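Side-chain contact in putative lipoprotein (Clostridium difficile, PDB 4EXR), which is of unknown function but is a predicted lipoprotein built from two PepSY-type (peptidase propeptide and YPEB) domains: residues L55-D58 / L59-F62. Residues are numbered along the deposited sequence; the frame is centred on the assembly and turned at random. Where two conformers were deposited one is given.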
loop_
_atom_site.group_PDB
_atom_site.type_symbol
_atom_site.label_atom_id
_atom_site.label_comp_id
_atom_site.label_asym_id
_atom_site.label_seq_id
_atom_site.Cartn_x
_atom_site.Cartn_y
_atom_site.Cartn_z
ATOM N N LEU A 55 -10.443 10.524 -9.959
ATOM C CA LEU A 55 -11.668 10.309 -9.218
ATOM C C LEU A 55 -12.378 9.137 -9.874
ATOM O O LEU A 55 -12.580 9.123 -11.088
ATOM C CB LEU A 55 -12.549 11.556 -9.273
ATOM C CG LEU A 55 -13.930 11.426 -8.596
ATOM C CD1 LEU A 55 -13.802 11.049 -7.118
ATOM C CD2 LEU A 55 -14.693 12.722 -8.764
ATOM N N GLU A 56 -12.739 8.144 -9.073
ATOM C CA GLU A 56 -13.473 7.001 -9.590
ATOM C C GLU A 56 -14.424 6.471 -8.531
ATOM O O GLU A 56 -14.315 6.811 -7.354
ATOM C CB GLU A 56 -12.509 5.893 -10.006
ATOM C CG GLU A 56 -11.775 5.266 -8.841
ATOM C CD GLU A 56 -10.517 4.532 -9.270
ATOM O OE1 GLU A 56 -10.335 4.325 -10.489
ATOM O OE2 GLU A 56 -9.708 4.172 -8.388
ATOM N N ARG A 57 -15.368 5.644 -8.969
ATOM C CA ARG A 57 -16.295 4.971 -8.071
ATOM C C ARG A 57 -15.630 3.714 -7.525
ATOM O O ARG A 57 -14.979 2.977 -8.266
ATOM C CB ARG A 57 -17.574 4.601 -8.830
ATOM C CG ARG A 57 -18.681 3.962 -7.986
ATOM C CD ARG A 57 -19.962 3.803 -8.811
ATOM N NE ARG A 57 -21.096 3.306 -8.029
ATOM C CZ ARG A 57 -21.553 2.057 -8.080
ATOM N NH1 ARG A 57 -20.973 1.165 -8.873
ATOM N NH2 ARG A 57 -22.593 1.699 -7.336
ATOM N N ASP A 58 -15.777 3.480 -6.225
ATOM C CA ASP A 58 -15.303 2.238 -5.624
ATOM C C ASP A 58 -16.424 1.688 -4.757
ATOM O O ASP A 58 -16.619 2.144 -3.630
ATOM C CB ASP A 58 -14.044 2.472 -4.787
ATOM C CG ASP A 58 -13.374 1.170 -4.348
ATOM O OD1 ASP A 58 -14.071 0.143 -4.188
ATOM O OD2 ASP A 58 -12.138 1.175 -4.159
ATOM N N LEU A 59 -17.154 0.714 -5.293
ATOM C CA LEU A 59 -18.365 0.194 -4.656
ATOM C C LEU A 59 -19.367 1.314 -4.399
ATOM O O LEU A 59 -19.920 1.890 -5.338
ATOM C CB LEU A 59 -18.038 -0.555 -3.358
ATOM C CG LEU A 59 -16.955 -1.632 -3.473
ATOM C CD1 LEU A 59 -16.681 -2.268 -2.119
ATOM C CD2 LEU A 59 -17.344 -2.685 -4.502
ATOM N N ASN A 60 -19.590 1.630 -3.127
ATOM C CA ASN A 60 -20.551 2.665 -2.766
ATOM C C ASN A 60 -19.916 3.978 -2.310
ATOM O O ASN A 60 -20.553 4.773 -1.609
ATOM C CB ASN A 60 -21.532 2.141 -1.713
ATOM C CG ASN A 60 -22.555 1.183 -2.298
ATOM O OD1 ASN A 60 -22.932 1.297 -3.466
ATOM N ND2 ASN A 60 -23.008 0.233 -1.488
ATOM N N LYS A 61 -18.668 4.201 -2.722
ATOM C CA LYS A 61 -17.953 5.435 -2.426
ATOM C C LYS A 61 -17.390 6.037 -3.712
ATOM O O LYS A 61 -17.095 5.320 -4.664
ATOM C CB LYS A 61 -16.771 5.156 -1.493
ATOM C CG LYS A 61 -17.104 4.786 -0.062
ATOM C CD LYS A 61 -15.837 4.294 0.639
ATOM C CE LYS A 61 -15.994 4.225 2.158
ATOM N NZ LYS A 61 -15.716 5.544 2.802
ATOM N N PHE A 62 -17.234 7.355 -3.739
ATOM C CA PHE A 62 -16.414 7.973 -4.768
ATOM C C PHE A 62 -15.122 8.384 -4.102
ATOM O O PHE A 62 -15.115 8.897 -2.975
ATOM C CB PHE A 62 -17.127 9.142 -5.437
ATOM C CG PHE A 62 -18.370 8.729 -6.170
ATOM C CD1 PHE A 62 -19.585 8.641 -5.504
ATOM C CD2 PHE A 62 -18.315 8.373 -7.509
ATOM C CE1 PHE A 62 -20.732 8.238 -6.170
ATOM C CE2 PHE A 62 -19.471 7.967 -8.184
ATOM C CZ PHE A 62 -20.668 7.897 -7.511
#
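In one of its two conformers, the one described here, Arg57 reaches forward along the turn and spreads its guanidinium over the peptide carbonyl of Leu59. The side chain is extended from CG to NE, and CG stands anti to the backbone N (chi1 -176°), which sends the chain toward the turn. Leu59 O stands over the centre of one guanidinium face, 3.2 Å from Arg57 CZ. Although Arg57 NE and NH2 are both near this oxygen, their N-H groups do not point at it, so the contact is at most an electrostatic one between the carbonyl and the face of the cation, without a hydrogen bond. The side chain is probably mobile, and this is not its only state. Asn60 runs alongside, pointing the same way, its amide plane turned 67° from the guanidinium.

These residues form the tip of the beta hairpin between strands 49-58 and 61-69, neighbours in the antiparallel sheet. Asp58 to Lys61 make a type II' turn with Leu59 and Asn60 at its corners, and Leu59, at the first corner, has the positive phi (56°) that this turn type requires there. Asp58 and Lys61, on one face of the sheet, are the hydrogen-bonded pair: Asp58 N donates almost straight to Lys61 O at 2.7 Å, while the return bond from Lys61 N to Asp58 O, 3.0 Å, is more bent. Lys61 turns its amine away from the turn into a salt bridge with Asp80.

On the face carrying Arg57 and Phe62, a non-hydrogen-bonded pair, the aliphatic root of the arginine packs obliquely against the ring, with Arg57 CB 3.9 Å from Phe62 CE2. Deeper along the hairpin, Leu55 CD1 meets Phe62 CB at 4.2 Å, and Phe30 covers this buried end, edge-to-face with the Phe62 ring. At the turn itself, Asp58 and Leu59 lie side by side, pointing the same way, with Asp58 OD1 3.5 Å from Leu59 CG.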